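Local structure of plasmodium falciparum gamete antigen 27/25 (Plasmodium falciparum, 1N81) at residues E6-L11 against V116-D121; P13-V18 against D172-Y177; F23-D28 against N79-R84; I102-W107 against K150-T155. The protein is of unknown molecular function but is a gametocyte protein essential for sexual development of the malaria parasite, and may dimerise. All blocks are in the same frame, centred on the assembly; numbering follows the deposited sequence.

Contact 1. Residues E6-L11 against V116-D121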
loop_
_atom_site.group_PDB
_atom_site.type_symbol
_atom_site.label_atom_id
_atom_site.label_comp_id
_atom_site.label_asym_id
_atom_site.label_seq_id
_atom_site.Cartn_x
_atom_site.Cartn_y
_atom_site.Cartn_z
ATOM N N GLU A 6 6.747 16.489 18.817
ATOM C CA GLU A 6 6.211 15.148 18.960
ATOM C C GLU A 6 6.250 14.359 17.654
ATOM O O GLU A 6 6.519 14.905 16.582
ATOM C CB GLU A 6 4.795 15.201 19.520
ATOM C CG GLU A 6 4.770 15.591 20.981
ATOM C CD GLU A 6 5.904 14.942 21.754
ATOM O OE1 GLU A 6 6.130 13.754 21.485
ATOM O OE2 GLU A 6 6.564 15.596 22.608
ATOM N N THR A 7 5.974 13.064 17.756
ATOM C CA THR A 7 6.041 12.179 16.605
ATOM C C THR A 7 4.717 11.701 16.010
ATOM O O THR A 7 3.769 11.392 16.724
ATOM C CB THR A 7 6.895 10.953 16.944
ATOM O OG1 THR A 7 8.140 11.376 17.527
ATOM C CG2 THR A 7 7.155 10.139 15.689
ATOM N N HIS A 8 4.701 11.633 14.681
ATOM C CA HIS A 8 3.549 11.218 13.894
ATOM C C HIS A 8 2.526 12.308 13.906
ATOM O O HIS A 8 1.439 12.138 14.447
ATOM C CB HIS A 8 2.916 9.946 14.436
ATOM C CG HIS A 8 2.860 8.821 13.442
ATOM N ND1 HIS A 8 1.978 8.801 12.384
ATOM C CD2 HIS A 8 3.574 7.672 13.359
ATOM C CE1 HIS A 8 2.150 7.688 11.692
ATOM N NE2 HIS A 8 3.112 6.987 12.263
ATOM N N ALA A 9 2.890 13.436 13.309
ATOM C CA ALA A 9 2.010 14.594 13.218
ATOM C C ALA A 9 0.687 14.130 12.619
ATOM O O ALA A 9 0.448 12.930 12.460
ATOM C CB ALA A 9 2.654 15.669 12.321
ATOM N N PRO A 10 -0.208 15.072 12.286
ATOM C CA PRO A 10 -1.430 14.515 11.716
ATOM C C PRO A 10 -1.116 13.764 10.420
ATOM O O PRO A 10 -1.037 14.380 9.353
ATOM C CB PRO A 10 -2.294 15.749 11.466
ATOM C CG PRO A 10 -1.848 16.700 12.546
ATOM C CD PRO A 10 -0.343 16.524 12.519
ATOM N N LEU A 11 -0.867 12.458 10.524
ATOM C CA LEU A 11 -0.650 11.630 9.338
ATOM C C LEU A 11 -1.722 12.148 8.361
ATOM O O LEU A 11 -2.845 12.406 8.790
ATOM C CB LEU A 11 -0.956 10.163 9.680
ATOM C CG LEU A 11 -1.133 9.153 8.536
ATOM C CD1 LEU A 11 0.226 8.837 7.931
ATOM C CD2 LEU A 11 -1.762 7.878 9.044
ATOM N N VAL A 116 7.041 6.805 6.099
ATOM C CA VAL A 116 7.741 7.571 5.098
ATOM C C VAL A 116 6.927 8.817 4.736
ATOM O O VAL A 116 7.505 9.881 4.498
ATOM C CB VAL A 116 8.023 6.744 3.824
ATOM C CG1 VAL A 116 8.634 7.630 2.752
ATOM C CG2 VAL A 116 8.963 5.610 4.145
ATOM N N SER A 117 5.594 8.703 4.724
ATOM C CA SER A 117 4.767 9.844 4.357
ATOM C C SER A 117 4.921 10.973 5.374
ATOM O O SER A 117 4.783 12.151 5.011
ATOM C CB SER A 117 3.282 9.455 4.197
ATOM O OG SER A 117 2.605 9.385 5.432
ATOM N N ILE A 118 5.208 10.622 6.632
ATOM C CA ILE A 118 5.408 11.645 7.670
ATOM C C ILE A 118 6.682 12.428 7.396
ATOM O O ILE A 118 6.705 13.641 7.533
ATOM C CB ILE A 118 5.557 11.050 9.094
ATOM C CG1 ILE A 118 4.269 10.338 9.518
ATOM C CG2 ILE A 118 5.916 12.184 10.083
ATOM C CD1 ILE A 118 3.022 11.212 9.430
ATOM N N ASN A 119 7.748 11.729 7.024
ATOM C CA ASN A 119 9.015 12.393 6.724
ATOM C C ASN A 119 8.817 13.295 5.492
ATOM O O ASN A 119 9.348 14.391 5.440
ATOM C CB ASN A 119 10.126 11.360 6.465
ATOM C CG ASN A 119 10.598 10.656 7.753
ATOM O OD1 ASN A 119 11.563 11.070 8.387
ATOM N ND2 ASN A 119 9.903 9.607 8.140
ATOM N N VAL A 120 8.040 12.830 4.518
ATOM C CA VAL A 120 7.758 13.626 3.322
ATOM C C VAL A 120 7.041 14.955 3.676
ATOM O O VAL A 120 7.487 16.033 3.291
ATOM C CB VAL A 120 6.901 12.816 2.307
ATOM C CG1 VAL A 120 6.391 13.725 1.190
ATOM C CG2 VAL A 120 7.757 11.671 1.709
ATOM N N ASP A 121 5.951 14.875 4.427
ATOM C CA ASP A 121 5.201 16.065 4.833
ATOM C C ASP A 121 6.060 17.119 5.545
ATOM O O ASP A 121 5.830 18.324 5.399
ATOM C CB ASP A 121 4.061 15.703 5.796
ATOM C CG ASP A 121 2.980 14.866 5.156
ATOM O OD1 ASP A 121 2.900 14.799 3.906
ATOM O OD2 ASP A 121 2.192 14.275 5.929
HETATM O O HOH W 1 2.218 14.396 8.684
#
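Ile-118 projects from helix 96-122 into the bend of the N-terminal arm, and both His-8 and Leu-11 close on it. Its CG1 is turned away from the carbonyl carbon and lies beside the backbone N (chi1 -64°), and chi2 of -55° directs CD1 to the arm. CG1 faces His-8, while CD1 touches both His-8 and Leu-11. CG1 sits over one face of the His-8 imidazole, offset toward the rim, 4.2 Å from the ring centroid: a CH-pi contact in which the two side chains cross at about a right angle. CD1 of Ile-118 reaches the backbone of Leu-11, 3.7 Å from its CA, and meets the Leu-11 CD1 methyl at 4.0 Å. A branched aliphatic chain suits this place because it fills the bend without bringing in a polar atom.

The positive phi of His-8 (73°) turns the arm here. Leu-11 CD1 also lies 3.5 Å from Ser-117 OG. That small hydroxyl can face a methyl because it hydrogen-bonds back to Glu-114 O in its own helix. Beside Asp-121, a water donates to its OD2 (2.8 Å) and, weakly, to Pro-10 O. No direct hydrogen bond joins the segments; this is an irregular N-terminal arm, without helix or strand, packed mainly by apolar contacts on a helix of an all-helical fold.

Contact 2. Residues P13-V18 against D172-Y177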
loop_
_atom_site.group_PDB
_atom_site.type_symbol
_atom_site.label_atom_id
_atom_site.label_comp_id
_atom_site.label_asym_id
_atom_site.label_seq_id
_atom_site.Cartn_x
_atom_site.Cartn_y
_atom_site.Cartn_z
ATOM N N PRO A 13 -4.873 12.408 6.243
ATOM C CA PRO A 13 -6.031 11.511 6.216
ATOM C C PRO A 13 -6.143 10.806 4.864
ATOM O O PRO A 13 -6.703 9.708 4.787
ATOM C CB PRO A 13 -7.217 12.442 6.479
ATOM C CG PRO A 13 -6.592 13.516 7.346
ATOM C CD PRO A 13 -5.276 13.771 6.635
ATOM N N ARG A 14 -5.623 11.434 3.805
ATOM C CA ARG A 14 -5.669 10.813 2.476
ATOM C C ARG A 14 -4.817 9.527 2.435
ATOM O O ARG A 14 -5.229 8.522 1.848
ATOM C CB ARG A 14 -5.139 11.747 1.392
ATOM C CG ARG A 14 -5.346 11.110 0.043
ATOM C CD ARG A 14 -4.781 11.919 -1.116
ATOM N NE ARG A 14 -5.630 11.598 -2.234
ATOM C CZ ARG A 14 -5.202 11.090 -3.362
ATOM N NH1 ARG A 14 -3.914 10.863 -3.531
ATOM N NH2 ARG A 14 -6.068 10.757 -4.293
ATOM N N ILE A 15 -3.642 9.580 3.051
ATOM C CA ILE A 15 -2.753 8.418 3.128
ATOM C C ILE A 15 -3.480 7.320 3.912
ATOM O O ILE A 15 -3.561 6.166 3.485
ATOM C CB ILE A 15 -1.465 8.777 3.865
ATOM C CG1 ILE A 15 -0.584 9.648 2.961
ATOM C CG2 ILE A 15 -0.718 7.513 4.277
ATOM C CD1 ILE A 15 0.061 8.874 1.821
ATOM N N ARG A 16 -4.049 7.710 5.047
ATOM C CA ARG A 16 -4.764 6.769 5.913
ATOM C C ARG A 16 -5.905 6.069 5.179
ATOM O O ARG A 16 -6.035 4.841 5.263
ATOM C CB ARG A 16 -5.268 7.527 7.156
ATOM C CG ARG A 16 -6.075 6.752 8.178
ATOM C CD ARG A 16 -6.275 7.649 9.416
ATOM N NE ARG A 16 -6.963 6.984 10.527
ATOM C CZ ARG A 16 -6.916 7.395 11.793
ATOM N NH1 ARG A 16 -6.211 8.472 12.120
ATOM N NH2 ARG A 16 -7.572 6.727 12.734
ATOM N N LYS A 17 -6.731 6.835 4.458
ATOM C CA LYS A 17 -7.842 6.231 3.725
ATOM C C LYS A 17 -7.439 5.426 2.485
ATOM O O LYS A 17 -7.922 4.301 2.286
ATOM C CB LYS A 17 -8.882 7.285 3.320
ATOM C CG LYS A 17 -9.634 7.874 4.527
ATOM C CD LYS A 17 -10.483 9.061 4.131
ATOM C CE LYS A 17 -11.146 9.712 5.331
ATOM N NZ LYS A 17 -11.784 10.996 4.926
ATOM N N VAL A 18 -6.575 5.979 1.643
ATOM C CA VAL A 18 -6.204 5.237 0.445
ATOM C C VAL A 18 -5.433 3.977 0.890
ATOM O O VAL A 18 -5.606 2.896 0.327
ATOM C CB VAL A 18 -5.355 6.100 -0.529
ATOM C CG1 VAL A 18 -5.110 5.322 -1.834
ATOM C CG2 VAL A 18 -6.104 7.374 -0.861
ATOM N N ASP A 172 2.007 8.474 -6.196
ATOM C CA ASP A 172 0.624 8.493 -6.626
ATOM C C ASP A 172 -0.357 9.080 -5.651
ATOM O O ASP A 172 -1.342 9.687 -6.058
ATOM C CB ASP A 172 0.092 7.081 -6.876
ATOM C CG ASP A 172 0.581 6.509 -8.139
ATOM O OD1 ASP A 172 1.259 7.254 -8.880
ATOM O OD2 ASP A 172 0.283 5.331 -8.392
ATOM N N VAL A 173 -0.112 8.886 -4.362
ATOM C CA VAL A 173 -1.106 9.293 -3.383
ATOM C C VAL A 173 -0.912 10.559 -2.571
ATOM O O VAL A 173 -1.877 11.272 -2.328
ATOM C CB VAL A 173 -1.386 8.075 -2.434
ATOM C CG1 VAL A 173 -2.474 8.417 -1.416
ATOM C CG2 VAL A 173 -1.793 6.843 -3.296
ATOM N N VAL A 174 0.312 10.834 -2.146
ATOM C CA VAL A 174 0.595 12.026 -1.359
ATOM C C VAL A 174 0.128 13.248 -2.143
ATOM O O VAL A 174 0.406 13.357 -3.345
ATOM C CB VAL A 174 2.107 12.170 -1.079
ATOM C CG1 VAL A 174 2.382 13.492 -0.341
ATOM C CG2 VAL A 174 2.597 10.992 -0.219
ATOM N N ASP A 175 -0.575 14.157 -1.466
ATOM C CA ASP A 175 -1.081 15.379 -2.090
ATOM C C ASP A 175 -0.911 16.587 -1.177
ATOM O O ASP A 175 -1.325 17.693 -1.528
ATOM C CB ASP A 175 -2.566 15.233 -2.448
ATOM C CG ASP A 175 -3.476 15.290 -1.222
ATOM O OD1 ASP A 175 -4.714 15.319 -1.377
ATOM O OD2 ASP A 175 -2.947 15.303 -0.101
ATOM N N SER A 176 -0.279 16.386 -0.026
ATOM C CA SER A 176 -0.103 17.465 0.946
ATOM C C SER A 176 0.724 18.664 0.472
ATOM O O SER A 176 0.557 19.758 0.974
ATOM C CB SER A 176 0.532 16.920 2.232
ATOM O OG SER A 176 1.870 16.507 1.988
ATOM N N TYR A 177 1.620 18.460 -0.480
ATOM C CA TYR A 177 2.458 19.553 -0.960
ATOM C C TYR A 177 1.873 20.240 -2.219
ATOM O O TYR A 177 2.447 21.197 -2.720
ATOM C CB TYR A 177 3.834 19.008 -1.288
ATOM C CG TYR A 177 3.778 18.041 -2.455
ATOM C CD1 TYR A 177 3.856 18.492 -3.784
ATOM C CD2 TYR A 177 3.542 16.683 -2.231
ATOM C CE1 TYR A 177 3.685 17.586 -4.866
ATOM C CE2 TYR A 177 3.374 15.777 -3.289
ATOM C CZ TYR A 177 3.441 16.221 -4.597
ATOM O OH TYR A 177 3.251 15.282 -5.589
HETATM O O HOH W 2 -3.149 11.761 -5.785
#
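Here the C-terminal end of helix 156-173 is met by an arginine from the first turn of helix 13-35, a cationic group reaching the carbonyls of the last helical turn, which lack a following turn of N-H donors. Arg-14 sends its chain out extended from CG to NE, with CG anti to the backbone N (chi1 -174°), a shape long enough to bring NH1 to Val-173 O. That hydrogen bond, Arg-14 NH1 to Val-173 O, is modelled at 2.4 Å, so short that its exact length is doubtful, with an N-H...O angle of 150°. A water donates to Asp-172 O at 2.8 Å and weakly accepts from NH1 of Arg-14. Asp-175 adds charge: its OD1 is 3.9 Å from Arg-14 NE, well out of the guanidinium plane, a long salt bridge to which no N-H points.

Below this polar layer the contact is aliphatic. Val-18 and Val-173 approach tip to tip, Val-18 CB lying 3.8 Å from Val-173 CG1, and Ile-15 CD1 reaches Val-174 CG2 at 3.9 Å. Valine and isoleucine give this buried layer apolar methyls with no polar atom to satisfy.

The remaining donors of Arg-14 turn to the loop before helix 71-89, NH2 to Leu-68 O and NE weakly to Tyr-66 OH. Ile-15 also packs on Glu-114 and Ser-117 of helix 96-122, while Val-174 touches Met-133 of helix 126-133.

Contact 3. Residues F23-D28 against N79-R84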
loop_
_atom_site.group_PDB
_atom_site.type_symbol
_atom_site.label_atom_id
_atom_site.label_comp_id
_atom_site.label_asym_id
_atom_site.label_seq_id
_atom_site.Cartn_x
_atom_site.Cartn_y
_atom_site.Cartn_z
ATOM N N PHE A 23 -5.066 -1.778 1.078
ATOM C CA PHE A 23 -4.667 -2.951 1.823
ATOM C C PHE A 23 -5.817 -3.850 2.274
ATOM O O PHE A 23 -5.640 -5.055 2.324
ATOM C CB PHE A 23 -3.735 -2.542 2.986
ATOM C CG PHE A 23 -2.345 -2.149 2.527
ATOM C CD1 PHE A 23 -2.030 -0.815 2.250
ATOM C CD2 PHE A 23 -1.383 -3.124 2.272
ATOM C CE1 PHE A 23 -0.778 -0.449 1.723
ATOM C CE2 PHE A 23 -0.099 -2.773 1.734
ATOM C CZ PHE A 23 0.198 -1.422 1.461
ATOM N N HIS A 24 -6.989 -3.292 2.595
ATOM C CA HIS A 24 -8.110 -4.162 2.971
ATOM C C HIS A 24 -8.642 -4.818 1.720
ATOM O O HIS A 24 -9.048 -5.988 1.733
ATOM C CB HIS A 24 -9.228 -3.385 3.676
ATOM C CG HIS A 24 -8.932 -3.099 5.114
ATOM N ND1 HIS A 24 -9.320 -3.943 6.135
ATOM C CD2 HIS A 24 -8.211 -2.110 5.703
ATOM C CE1 HIS A 24 -8.850 -3.489 7.283
ATOM N NE2 HIS A 24 -8.170 -2.377 7.052
ATOM N N ALA A 25 -8.616 -4.089 0.610
ATOM C CA ALA A 25 -9.085 -4.708 -0.627
ATOM C C ALA A 25 -8.135 -5.884 -0.946
ATOM O O ALA A 25 -8.563 -6.941 -1.423
ATOM C CB ALA A 25 -9.093 -3.684 -1.799
ATOM N N CYS A 26 -6.847 -5.699 -0.671
ATOM C CA CYS A 26 -5.865 -6.744 -0.940
ATOM C C CYS A 26 -6.120 -7.951 -0.003
ATOM O O CYS A 26 -6.173 -9.091 -0.456
ATOM C CB CYS A 26 -4.433 -6.199 -0.760
ATOM S SG CYS A 26 -3.140 -7.346 -1.370
ATOM N N SER A 27 -6.276 -7.684 1.290
ATOM C CA SER A 27 -6.549 -8.737 2.254
ATOM C C SER A 27 -7.815 -9.484 1.827
ATOM O O SER A 27 -7.811 -10.708 1.750
ATOM C CB SER A 27 -6.724 -8.134 3.644
ATOM O OG SER A 27 -6.975 -9.160 4.605
ATOM N N ASP A 28 -8.892 -8.752 1.536
ATOM C CA ASP A 28 -10.135 -9.394 1.095
ATOM C C ASP A 28 -9.898 -10.309 -0.116
ATOM O O ASP A 28 -10.337 -11.460 -0.155
ATOM C CB ASP A 28 -11.206 -8.359 0.687
ATOM C CG ASP A 28 -11.767 -7.577 1.873
ATOM O OD1 ASP A 28 -11.534 -7.945 3.043
ATOM O OD2 ASP A 28 -12.450 -6.571 1.623
ATOM N N ASN A 79 -2.959 -2.586 -9.887
ATOM C CA ASN A 79 -1.691 -3.198 -10.271
ATOM C C ASN A 79 -0.930 -3.693 -9.053
ATOM O O ASN A 79 -0.500 -4.848 -9.011
ATOM C CB ASN A 79 -0.783 -2.216 -11.029
ATOM C CG ASN A 79 -1.315 -1.861 -12.396
ATOM O OD1 ASN A 79 -2.024 -2.643 -13.005
ATOM N ND2 ASN A 79 -0.961 -0.680 -12.893
ATOM N N ARG A 80 -0.764 -2.816 -8.063
ATOM C CA ARG A 80 -0.020 -3.186 -6.854
ATOM C C ARG A 80 -0.661 -4.383 -6.164
ATOM O O ARG A 80 0.033 -5.275 -5.679
ATOM C CB ARG A 80 0.084 -1.994 -5.878
ATOM C CG ARG A 80 1.175 -0.953 -6.270
ATOM C CD ARG A 80 1.376 0.038 -5.120
ATOM N NE ARG A 80 0.146 0.778 -4.819
ATOM C CZ ARG A 80 -0.196 1.916 -5.408
ATOM N NH1 ARG A 80 0.611 2.437 -6.328
ATOM N NH2 ARG A 80 -1.321 2.546 -5.055
ATOM N N ILE A 81 -1.986 -4.415 -6.128
ATOM C CA ILE A 81 -2.660 -5.521 -5.475
ATOM C C ILE A 81 -2.354 -6.829 -6.229
ATOM O O ILE A 81 -1.949 -7.824 -5.625
ATOM C CB ILE A 81 -4.193 -5.278 -5.404
ATOM C CG1 ILE A 81 -4.524 -4.230 -4.311
ATOM C CG2 ILE A 81 -4.901 -6.587 -5.126
ATOM C CD1 ILE A 81 -6.055 -3.791 -4.270
ATOM N N SER A 82 -2.532 -6.822 -7.547
ATOM C CA SER A 82 -2.251 -8.026 -8.318
ATOM C C SER A 82 -0.794 -8.443 -8.096
ATOM O O SER A 82 -0.505 -9.622 -7.922
ATOM C CB SER A 82 -2.517 -7.804 -9.811
ATOM O OG SER A 82 -2.366 -9.040 -10.491
ATOM N N ASP A 83 0.128 -7.488 -8.070
ATOM C CA ASP A 83 1.508 -7.886 -7.844
ATOM C C ASP A 83 1.716 -8.547 -6.486
ATOM O O ASP A 83 2.519 -9.467 -6.363
ATOM C CB ASP A 83 2.449 -6.697 -8.025
ATOM C CG ASP A 83 2.519 -6.237 -9.487
ATOM O OD1 ASP A 83 2.055 -6.996 -10.378
ATOM O OD2 ASP A 83 3.040 -5.134 -9.750
ATOM N N ARG A 84 0.984 -8.097 -5.470
ATOM C CA ARG A 84 1.115 -8.686 -4.143
ATOM C C ARG A 84 0.576 -10.103 -4.179
ATOM O O ARG A 84 1.112 -10.973 -3.499
ATOM C CB ARG A 84 0.369 -7.869 -3.071
ATOM C CG ARG A 84 1.032 -6.525 -2.707
ATOM C CD ARG A 84 0.291 -5.840 -1.539
ATOM N NE ARG A 84 0.779 -4.475 -1.387
ATOM C CZ ARG A 84 0.209 -3.404 -1.926
ATOM N NH1 ARG A 84 -0.901 -3.518 -2.651
ATOM N NH2 ARG A 84 0.778 -2.222 -1.760
#
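Phe-23 and Arg-84 meet at one side of a helix pair in the all-helical core, where the segments of helices 13-35 and 71-89 run in roughly the same direction, crossing at -38° with their axes 10.0 Å apart. The phenyl ring of Phe-23 brings CE2 over one face of the guanidinium, 3.7 Å from Arg-84 CZ and offset toward the rim; the two planes are 54° apart, so the groups are tilted rather than stacked. An arginine suits this buried place because its flat cation offers a face to carbon while its N-H groups serve acids: NH2 forms a salt bridge with Glu-109 and NH1 with Glu-22, which probably fixes the rotation of the group.

Farther round the interface the pair turns apolar. Ile-81 extends CD1 to 3.9 Å from Ala-25 CB, a small residue that admits the longer chain. Cys-26, its sulfur set trans to the backbone N (chi1 -169°), lies alongside the arginine stem, its SG 3.8 Å from Arg-84 CD.

Contact 4. Residues I102-W107 against K150-T155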
loop_
_atom_site.group_PDB
_atom_site.type_symbol
_atom_site.label_atom_id
_atom_site.label_comp_id
_atom_site.label_asym_id
_atom_site.label_seq_id
_atom_site.Cartn_x
_atom_site.Cartn_y
_atom_site.Cartn_z
ATOM N N ILE A 102 -0.121 -13.444 6.014
ATOM C CA ILE A 102 0.063 -12.445 4.950
ATOM C C ILE A 102 -0.528 -11.125 5.415
ATOM O O ILE A 102 -0.093 -10.051 4.989
ATOM C CB ILE A 102 -0.567 -12.882 3.597
ATOM C CG1 ILE A 102 0.189 -14.094 3.056
ATOM C CG2 ILE A 102 -0.465 -11.729 2.520
ATOM C CD1 ILE A 102 1.688 -13.859 2.824
ATOM N N ASP A 103 -1.509 -11.181 6.303
ATOM C CA ASP A 103 -2.043 -9.934 6.807
ATOM C C ASP A 103 -0.915 -9.144 7.515
ATOM O O ASP A 103 -0.934 -7.918 7.511
ATOM C CB ASP A 103 -3.237 -10.177 7.753
ATOM C CG ASP A 103 -4.599 -10.192 7.007
ATOM O OD1 ASP A 103 -4.630 -9.971 5.775
ATOM O OD2 ASP A 103 -5.648 -10.422 7.655
ATOM N N ASP A 104 0.076 -9.832 8.094
ATOM C CA ASP A 104 1.173 -9.136 8.777
ATOM C C ASP A 104 2.125 -8.487 7.767
ATOM O O ASP A 104 2.698 -7.420 8.023
ATOM C CB ASP A 104 1.966 -10.083 9.697
ATOM C CG ASP A 104 1.148 -10.563 10.900
ATOM O OD1 ASP A 104 0.316 -9.789 11.423
ATOM O OD2 ASP A 104 1.350 -11.719 11.333
ATOM N N TYR A 105 2.299 -9.138 6.626
ATOM C CA TYR A 105 3.147 -8.575 5.584
ATOM C C TYR A 105 2.473 -7.283 5.076
ATOM O O TYR A 105 3.146 -6.287 4.789
ATOM C CB TYR A 105 3.276 -9.555 4.416
ATOM C CG TYR A 105 4.192 -10.731 4.655
ATOM C CD1 TYR A 105 4.075 -11.533 5.800
ATOM C CD2 TYR A 105 5.117 -11.094 3.694
ATOM C CE1 TYR A 105 4.856 -12.666 5.957
ATOM C CE2 TYR A 105 5.901 -12.218 3.834
ATOM C CZ TYR A 105 5.771 -13.002 4.961
ATOM O OH TYR A 105 6.575 -14.104 5.075
ATOM N N LEU A 106 1.141 -7.312 4.970
ATOM C CA LEU A 106 0.387 -6.167 4.486
ATOM C C LEU A 106 0.555 -5.038 5.483
ATOM O O LEU A 106 0.759 -3.886 5.113
ATOM C CB LEU A 106 -1.111 -6.521 4.327
ATOM C CG LEU A 106 -1.458 -7.529 3.202
ATOM C CD1 LEU A 106 -2.957 -7.755 3.140
ATOM C CD2 LEU A 106 -0.951 -7.037 1.838
ATOM N N TRP A 107 0.477 -5.390 6.757
ATOM C CA TRP A 107 0.605 -4.433 7.849
ATOM C C TRP A 107 1.947 -3.725 7.774
ATOM O O TRP A 107 2.023 -2.496 7.902
ATOM C CB TRP A 107 0.499 -5.171 9.187
ATOM C CG TRP A 107 0.424 -4.326 10.396
ATOM C CD1 TRP A 107 -0.713 -3.937 11.047
ATOM C CD2 TRP A 107 1.532 -3.746 11.136
ATOM N NE1 TRP A 107 -0.389 -3.158 12.141
ATOM C CE2 TRP A 107 0.970 -3.028 12.220
ATOM C CE3 TRP A 107 2.920 -3.776 10.988
ATOM C CZ2 TRP A 107 1.766 -2.322 13.144
ATOM C CZ3 TRP A 107 3.711 -3.081 11.901
ATOM C CH2 TRP A 107 3.131 -2.365 12.972
ATOM N N LYS A 150 6.560 -7.206 13.957
ATOM C CA LYS A 150 5.414 -8.027 13.593
ATOM C C LYS A 150 5.807 -9.500 13.435
ATOM O O LYS A 150 4.986 -10.355 13.095
ATOM C CB LYS A 150 4.815 -7.469 12.291
ATOM C CG LYS A 150 3.302 -7.470 12.201
ATOM C CD LYS A 150 2.640 -6.593 13.249
ATOM C CE LYS A 150 1.146 -6.850 13.217
ATOM N NZ LYS A 150 0.426 -6.416 14.433
ATOM N N ASP A 151 7.075 -9.780 13.702
ATOM C CA ASP A 151 7.618 -11.121 13.584
ATOM C C ASP A 151 7.377 -11.743 12.204
ATOM O O ASP A 151 6.736 -12.770 12.077
ATOM C CB ASP A 151 7.042 -12.018 14.693
ATOM C CG ASP A 151 7.711 -13.378 14.750
ATOM O OD1 ASP A 151 8.951 -13.445 14.608
ATOM O OD2 ASP A 151 6.991 -14.383 14.950
ATOM N N VAL A 152 7.886 -11.112 11.160
ATOM C CA VAL A 152 7.747 -11.668 9.824
ATOM C C VAL A 152 9.069 -11.426 9.135
ATOM O O VAL A 152 9.850 -10.593 9.589
ATOM C CB VAL A 152 6.624 -10.974 8.980
ATOM C CG1 VAL A 152 5.262 -11.295 9.531
ATOM C CG2 VAL A 152 6.819 -9.477 8.966
ATOM N N LYS A 153 9.336 -12.162 8.059
ATOM C CA LYS A 153 10.550 -11.958 7.295
ATOM C C LYS A 153 10.241 -12.075 5.803
ATOM O O LYS A 153 9.852 -13.135 5.316
ATOM C CB LYS A 153 11.628 -12.983 7.672
ATOM C CG LYS A 153 13.060 -12.419 7.607
ATOM C CD LYS A 153 13.271 -11.479 6.419
ATOM C CE LYS A 153 14.654 -10.824 6.420
ATOM N NZ LYS A 153 15.713 -11.739 5.907
ATOM N N PHE A 154 10.403 -10.971 5.083
ATOM C CA PHE A 154 10.152 -10.941 3.653
ATOM C C PHE A 154 11.357 -11.576 2.996
ATOM O O PHE A 154 12.454 -11.456 3.521
ATOM C CB PHE A 154 10.067 -9.490 3.155
ATOM C CG PHE A 154 8.738 -8.811 3.428
ATOM C CD1 PHE A 154 8.253 -8.679 4.726
ATOM C CD2 PHE A 154 7.982 -8.295 2.372
ATOM C CE1 PHE A 154 7.030 -8.047 4.973
ATOM C CE2 PHE A 154 6.768 -7.664 2.601
ATOM C CZ PHE A 154 6.291 -7.540 3.905
ATOM N N THR A 155 11.173 -12.247 1.860
ATOM C CA THR A 155 12.331 -12.794 1.163
ATOM C C THR A 155 12.917 -11.570 0.469
ATOM O O THR A 155 12.248 -10.535 0.366
ATOM C CB THR A 155 11.942 -13.818 0.107
ATOM O OG1 THR A 155 11.078 -13.202 -0.848
ATOM C CG2 THR A 155 11.251 -14.989 0.732
HETATM O O HOH W 3 3.736 -12.969 11.896
HETATM O O HOH W 4 2.674 -10.984 13.928
HETATM O O HOH W 5 8.185 -14.532 3.274
HETATM O O HOH W 6 7.847 -14.184 7.302
#
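Asp-104 of helix 96-122 presses its CB against Val-152 CG1 at 3.5 Å. Its side chain crosses that of Lys-150 at about a right angle, Lys-150 CE lying 3.5 Å from Asp-104 OD1. The opposite charges, beyond salt-bridge range with Asp-104 OD1 4.5 Å from Lys-150 NZ, may still attract weakly. A water within reach of Asp-104 OD2 (2.8 Å) and Asp-151 O can bridge them, though it has more acceptors nearby than protons.

Tyr-105 comes next and meets two residues of the loop. Val-152 CG1 lies 3.8 Å from Tyr-105 CE1, while CD2 of Tyr-105 stands over the centre of the Phe-154 ring; the planes are 32° apart, an oblique aromatic pair. The phenol oxygen lets a buried aromatic end on two waters: Tyr-105 OH donates to one, 2.5 Å away, and accepts from the other, which bridge to Lys-153 O and N respectively.

Trp-107 turns a face to Lys-150, which bends at chi2 and crosses it. Lys-150 CD is 3.8 Å from the centroid of the Trp-107 six-membered ring and Lys-150 NZ 4.1 Å from that of the five-membered ring, a cation-pi contact.

The loop turns through a Schellman motif at Asp-151, ending helix 136-150, and enters helix 156-173 at the N-cap Thr-155. Phe-154 meets Phe-143 of helix 136-150 edge to face, as Tyr-105 does Tyr-88 of helix 71-89.

How the contacts relate
From the N terminus, the chain lays down the first halves of contacts 1, 2 and 3 in turn, on the arm and then helix 13-35. Contact 3 closes first, at helix 71-89, nested inside the loops of contacts 1 and 2. Helix 96-122 then opens contact 4 and closes contact 1 farther along, so these two cross. Contact 4 closes in the loop after helix 136-150, in series with contact 3 and nested inside contact 2, which closes last and crosses contact 1. Probable hydrogen bonds join Asp-121 to Ser-176 between contacts 1 and 2, and Ser-27 to Asp-103 between contacts 3 and 4. They tie the N-terminal arm and the segment after helix 156-173 to the helices between.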